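Local coordinates for protein glucosamine-6-phosphate deaminase (Thermotoga maritima, PDB 1J5X) that belongs to the sugar isomerase (SIS) domain family and folds into two alpha/beta domains, each built on a parallel sheet, at residues G132-E137 with P148-V153; E156-T161 with L336-V341. All blocks are in the same frame, centred on the assembly; numbering follows the deposited sequence.

Contact 1: G132-E137 with P148-V153; sequences GITIEE and PLVFPV
Gly132 opens the pairing with its carbonyl: Leu149 N donates to Gly132 O at 2.9 Å, coming from above the carbonyl plane, 37° out of it. Ile133 lies beside Leu149, the two side chains pointing the same way, and its CD1 presses on Leu149 CD2 at 3.4 Å, tighter than usual for two methyls. With CG1 beside the backbone N (chi1 -59°), CG2 falls anti to it and meets Phe151 CE1, 3.6 Å away, while CD1 reaches the edge of the same ring in its plane. Helices 162-179, through Ile167, and 27-35, through Phe30 and Phe34, pack against this apolar group.

Thr134 turns to the other face of the sheet with Val150. Its N gives a weak, long bond to Leu149 O at 3.4 Å, whereas its carbonyl is gripped firmly: Phe151 N donates to Thr134 O at 2.9 Å, in the carbonyl plane, and Val150 CA adds a C-H...O contact. Thr134 OG1 accepts from Glu136 N, an ST turn at the end of the strand; the hydroxyl also bonds to the carbonyl of Arg109, with that of Ser108 a further partner. Ile135 brings CD1 to 3.6 Å from Val153 O, its CG2 touches Val153 CB, and a water sits 2.7 Å from both Ile135 O and Val153 O. Glu137 finishes the segment with its CB 4.0 Å from Val150 CG1.

Parallel neighbours joined through the short helix 140-144 make a beta-alpha-beta crossover, here at the border of the five-stranded parallel sheet of the SIS domain.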
loop_
_atom_site.group_PDB
_atom_site.type_symbol
_atom_site.label_atom_id
_atom_site.label_comp_id
_atom_site.label_asym_id
_atom_site.label_seq_id
_atom_site.Cartn_x
_atom_site.Cartn_y
_atom_site.Cartn_z
ATOM N N GLY A 132 -10.668 -10.830 -10.339
ATOM C CA GLY A 132 -11.329 -9.757 -9.632
ATOM C C GLY A 132 -11.035 -9.683 -8.157
ATOM O O GLY A 132 -11.635 -10.401 -7.369
ATOM N N ILE A 133 -10.169 -8.762 -7.740
ATOM C CA ILE A 133 -9.863 -8.675 -6.316
ATOM C C ILE A 133 -10.828 -7.683 -5.665
ATOM O O ILE A 133 -10.781 -6.498 -5.988
ATOM C CB ILE A 133 -8.447 -8.158 -6.117
ATOM C CG1 ILE A 133 -7.451 -9.105 -6.810
ATOM C CG2 ILE A 133 -8.119 -7.958 -4.611
ATOM C CD1 ILE A 133 -7.314 -10.485 -6.165
ATOM N N THR A 134 -11.632 -8.144 -4.692
ATOM C CA THR A 134 -12.581 -7.222 -4.054
ATOM C C THR A 134 -12.946 -7.821 -2.686
ATOM O O THR A 134 -12.644 -8.991 -2.427
ATOM C CB THR A 134 -13.904 -7.159 -4.917
ATOM O OG1 THR A 134 -14.873 -6.317 -4.269
ATOM C CG2 THR A 134 -14.449 -8.464 -5.117
ATOM N N ILE A 135 -13.554 -7.022 -1.804
ATOM C CA ILE A 135 -13.975 -7.626 -0.531
ATOM C C ILE A 135 -15.495 -7.826 -0.557
ATOM O O ILE A 135 -16.069 -8.291 0.417
ATOM C CB ILE A 135 -13.602 -6.766 0.748
ATOM C CG1 ILE A 135 -14.328 -5.426 0.791
ATOM C CG2 ILE A 135 -12.110 -6.520 0.762
ATOM C CD1 ILE A 135 -13.956 -4.650 2.025
ATOM N N GLU A 136 -16.125 -7.556 -1.703
ATOM C CA GLU A 136 -17.603 -7.651 -1.804
ATOM C C GLU A 136 -18.045 -8.727 -2.770
ATOM O O GLU A 136 -17.960 -8.548 -3.970
ATOM C CB GLU A 136 -18.163 -6.292 -2.235
ATOM C CG GLU A 136 -18.069 -5.186 -1.195
ATOM C CD GLU A 136 -18.910 -5.454 0.048
ATOM O OE1 GLU A 136 -19.789 -6.335 0.002
ATOM O OE2 GLU A 136 -18.665 -4.773 1.047
ATOM N N GLU A 137 -18.533 -9.863 -2.242
ATOM C CA GLU A 137 -18.923 -10.995 -3.076
ATOM C C GLU A 137 -20.076 -10.802 -4.039
ATOM O O GLU A 137 -20.216 -11.553 -4.999
ATOM C CB GLU A 137 -19.217 -12.240 -2.198
ATOM C CG GLU A 137 -20.558 -12.089 -1.407
ATOM C CD GLU A 137 -20.861 -13.247 -0.460
ATOM O OE1 GLU A 137 -20.016 -14.184 -0.375
ATOM O OE2 GLU A 137 -21.943 -13.213 0.195
ATOM N N PRO A 148 -13.032 -14.407 -9.945
ATOM C CA PRO A 148 -13.174 -13.548 -8.778
ATOM C C PRO A 148 -12.387 -14.083 -7.599
ATOM O O PRO A 148 -12.243 -15.284 -7.444
ATOM C CB PRO A 148 -14.694 -13.558 -8.523
ATOM C CG PRO A 148 -15.085 -14.926 -9.042
ATOM C CD PRO A 148 -14.321 -15.032 -10.328
ATOM N N LEU A 149 -11.868 -13.187 -6.781
ATOM C CA LEU A 149 -11.108 -13.570 -5.604
ATOM C C LEU A 149 -11.608 -12.615 -4.550
ATOM O O LEU A 149 -11.104 -11.501 -4.410
ATOM C CB LEU A 149 -9.590 -13.353 -5.839
ATOM C CG LEU A 149 -8.703 -13.565 -4.602
ATOM C CD1 LEU A 149 -9.149 -14.831 -3.851
ATOM C CD2 LEU A 149 -7.225 -13.665 -5.030
ATOM N N VAL A 150 -12.648 -13.033 -3.833
ATOM C CA VAL A 150 -13.216 -12.202 -2.822
ATOM C C VAL A 150 -12.493 -12.418 -1.486
ATOM O O VAL A 150 -12.386 -13.552 -1.006
ATOM C CB VAL A 150 -14.714 -12.526 -2.665
ATOM C CG1 VAL A 150 -15.327 -11.522 -1.694
ATOM C CG2 VAL A 150 -15.418 -12.452 -4.041
ATOM N N PHE A 151 -12.015 -11.342 -0.880
ATOM C CA PHE A 151 -11.297 -11.429 0.391
ATOM C C PHE A 151 -12.241 -11.328 1.553
ATOM O O PHE A 151 -13.079 -10.426 1.589
ATOM C CB PHE A 151 -10.275 -10.328 0.515
ATOM C CG PHE A 151 -9.070 -10.583 -0.323
ATOM C CD1 PHE A 151 -9.172 -10.545 -1.707
ATOM C CD2 PHE A 151 -7.888 -10.960 0.279
ATOM C CE1 PHE A 151 -8.119 -10.900 -2.528
ATOM C CE2 PHE A 151 -6.778 -11.322 -0.532
ATOM C CZ PHE A 151 -6.925 -11.293 -1.949
ATOM N N PRO A 152 -12.081 -12.218 2.531
ATOM C CA PRO A 152 -12.951 -12.218 3.709
ATOM C C PRO A 152 -12.450 -11.184 4.680
ATOM O O PRO A 152 -11.923 -11.491 5.754
ATOM C CB PRO A 152 -12.849 -13.668 4.190
ATOM C CG PRO A 152 -11.350 -14.012 3.926
ATOM C CD PRO A 152 -11.183 -13.397 2.499
ATOM N N VAL A 153 -12.587 -9.925 4.292
ATOM C CA VAL A 153 -12.097 -8.829 5.117
ATOM C C VAL A 153 -13.236 -7.824 5.273
ATOM O O VAL A 153 -13.836 -7.409 4.258
ATOM C CB VAL A 153 -10.951 -8.095 4.401
ATOM C CG1 VAL A 153 -10.528 -6.879 5.141
ATOM C CG2 VAL A 153 -9.741 -9.054 4.207
HETATM O O HOH W 1 -16.180 -7.901 3.042
#

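Contact 2: E156-T161 with L336-V341; sequences EAIVMT and LEKTVV
Lys338 and Ile158, with equal shares of the buried surface, carry this contact, and Leu336 comes next. Beyond CG the lysine chain runs fully extended, which takes its end across to the backbone of 156-157. There CE rests near two carbonyl oxygens, 3.6 Å from Glu156 O and 3.7 Å from Ala157 O. The ammonium group has its direct partner just before the segment, bonding to Glu155 O. It also reaches Glu156 through a water, which accepts from Lys338 NZ at 2.7 Å and donates to Glu156 OE1 at 2.6 Å. The water links the two groups, whose charged atoms, NZ and OE1, stay 4.5 Å apart, beyond a salt bridge. Carbonyls and carboxylate together would probably favour the charged form of the lysine.

Ile158 does the apolar work. Its chi1 of -65° places CG1 beside the backbone N and turns the CG2 methyl to Leu336, 3.8 Å from Leu336 CB and also touching Leu336 CD1, the two side chains slanting across one another. The other branch ends in CD1, which comes to 4.3 Å from Lys338 N, a loose approach. Leu336 also leans on Glu236 of helix 222-238. Arg109 bonds through NH1 to Ala157 O and through NH2 to Ile158 O, and the Lys338 side chain touches Arg109.

What results is a surface junction of two irregular segments, where a lysine and an isoleucine methyl join the C-terminal tail to the SIS-domain loop that leads into helix 162-179; Thr339 and Val340 anchor the same tail to Thr110 and Thr114.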
loop_
_atom_site.group_PDB
_atom_site.type_symbol
_atom_site.label_atom_id
_atom_site.label_comp_id
_atom_site.label_asym_id
_atom_site.label_seq_id
_atom_site.Cartn_x
_atom_site.Cartn_y
_atom_site.Cartn_z
ATOM N N GLU A 156 -15.064 -1.081 6.537
ATOM C CA GLU A 156 -16.138 -0.079 6.405
ATOM C C GLU A 156 -15.782 1.356 6.175
ATOM O O GLU A 156 -16.567 2.112 5.576
ATOM C CB GLU A 156 -16.940 -0.059 7.707
ATOM C CG GLU A 156 -17.522 -1.342 8.078
ATOM C CD GLU A 156 -18.419 -1.766 7.038
ATOM O OE1 GLU A 156 -19.041 -0.865 6.402
ATOM O OE2 GLU A 156 -18.524 -2.983 6.840
ATOM N N ALA A 157 -14.658 1.776 6.710
ATOM C CA ALA A 157 -14.309 3.155 6.614
ATOM C C ALA A 157 -14.059 3.590 5.190
ATOM O O ALA A 157 -13.786 2.733 4.315
ATOM C CB ALA A 157 -13.117 3.424 7.474
ATOM N N ILE A 158 -14.168 4.910 4.970
ATOM C CA ILE A 158 -13.900 5.515 3.671
ATOM C C ILE A 158 -12.439 5.214 3.302
ATOM O O ILE A 158 -12.157 4.770 2.196
ATOM C CB ILE A 158 -14.032 7.095 3.697
ATOM C CG1 ILE A 158 -15.467 7.490 3.981
ATOM C CG2 ILE A 158 -13.594 7.723 2.353
ATOM C CD1 ILE A 158 -16.468 6.508 3.368
ATOM N N VAL A 159 -11.520 5.494 4.218
ATOM C CA VAL A 159 -10.107 5.254 3.936
ATOM C C VAL A 159 -9.711 3.801 4.089
ATOM O O VAL A 159 -10.064 3.124 5.072
ATOM C CB VAL A 159 -9.239 6.139 4.846
ATOM C CG1 VAL A 159 -7.750 5.917 4.578
ATOM C CG2 VAL A 159 -9.615 7.590 4.598
HETATM N N MSE A 160 -9.001 3.291 3.077
HETATM C CA MSE A 160 -8.526 1.917 3.136
HETATM C C MSE A 160 -7.366 1.845 4.099
HETATM O O MSE A 160 -6.457 2.675 4.058
HETATM C CB MSE A 160 -8.080 1.447 1.739
HETATM C CG MSE A 160 -9.241 0.944 0.948
HETATM SE SE MSE A 160 -8.717 0.521 -0.929
HETATM C CE MSE A 160 -7.159 -0.530 -0.410
ATOM N N THR A 161 -7.386 0.819 4.970
ATOM C CA THR A 161 -6.336 0.663 5.942
ATOM C C THR A 161 -5.896 -0.796 5.884
ATOM O O THR A 161 -5.003 -1.160 5.082
ATOM C CB THR A 161 -6.815 1.077 7.432
ATOM O OG1 THR A 161 -8.024 0.379 7.791
ATOM C CG2 THR A 161 -7.060 2.582 7.488
ATOM N N LEU A 336 -14.867 12.744 -0.343
ATOM C CA LEU A 336 -14.677 11.345 -0.726
ATOM C C LEU A 336 -15.864 10.415 -0.624
ATOM O O LEU A 336 -16.678 10.548 0.281
ATOM C CB LEU A 336 -13.558 10.725 0.099
ATOM C CG LEU A 336 -12.206 11.455 0.022
ATOM C CD1 LEU A 336 -11.148 10.549 0.630
ATOM C CD2 LEU A 336 -11.855 11.819 -1.407
ATOM N N GLU A 337 -15.890 9.411 -1.511
ATOM C CA GLU A 337 -16.942 8.394 -1.565
ATOM C C GLU A 337 -16.314 6.996 -1.553
ATOM O O GLU A 337 -15.256 6.799 -2.152
ATOM C CB GLU A 337 -17.745 8.544 -2.859
ATOM C CG GLU A 337 -18.348 9.920 -3.094
ATOM C CD GLU A 337 -18.968 10.034 -4.486
ATOM O OE1 GLU A 337 -18.198 10.090 -5.481
ATOM O OE2 GLU A 337 -20.221 10.050 -4.591
ATOM N N LYS A 338 -16.938 6.006 -0.924
ATOM C CA LYS A 338 -16.301 4.670 -0.941
ATOM C C LYS A 338 -16.207 4.144 -2.377
ATOM O O LYS A 338 -15.151 3.665 -2.831
ATOM C CB LYS A 338 -17.083 3.679 -0.076
ATOM C CG LYS A 338 -16.219 2.801 0.853
ATOM C CD LYS A 338 -16.905 1.477 1.208
ATOM C CE LYS A 338 -16.099 0.694 2.269
ATOM N NZ LYS A 338 -16.632 -0.681 2.557
ATOM N N THR A 339 -17.310 4.222 -3.112
ATOM C CA THR A 339 -17.310 3.749 -4.486
ATOM C C THR A 339 -17.307 4.964 -5.399
ATOM O O THR A 339 -18.247 5.791 -5.341
ATOM C CB THR A 339 -18.532 2.867 -4.802
ATOM O OG1 THR A 339 -18.491 1.702 -3.985
ATOM C CG2 THR A 339 -18.503 2.375 -6.249
ATOM N N VAL A 340 -16.248 5.105 -6.213
ATOM C CA VAL A 340 -16.149 6.222 -7.159
ATOM C C VAL A 340 -16.807 5.776 -8.487
ATOM O O VAL A 340 -16.349 4.855 -9.171
ATOM C CB VAL A 340 -14.664 6.644 -7.350
ATOM C CG1 VAL A 340 -14.548 7.719 -8.406
ATOM C CG2 VAL A 340 -14.092 7.136 -6.002
ATOM N N VAL A 341 -17.897 6.453 -8.837
ATOM C CA VAL A 341 -18.732 6.113 -10.005
ATOM C C VAL A 341 -18.864 7.253 -10.997
ATOM O O VAL A 341 -19.317 8.336 -10.614
ATOM C CB VAL A 341 -20.171 5.755 -9.543
ATOM C CG1 VAL A 341 -21.083 5.440 -10.748
ATOM C CG2 VAL A 341 -20.113 4.573 -8.565
HETATM O O HOH W 2 -18.946 -1.336 3.878
#

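How the contacts relate
Followed from the N terminus, the chain closes contact 1 first: strand 128-134 ends, helix 140-144 crosses over, and strand 147-150 returns alongside, so the loop is short and local. Just beyond 148-153 the chain enters 156-161, the first half of contact 2, before helix 162-179 begins. That contact closes only after the second parallel sheet and helix 313-326 have been built, when 336-341 comes back to the first domain. The two therefore stand in series, neither nested nor crossed, their centres about 15 Å apart. Contact 1 completes the border of the five-stranded sheet; contact 2 fastens the C-terminal tail to the loop leaving it.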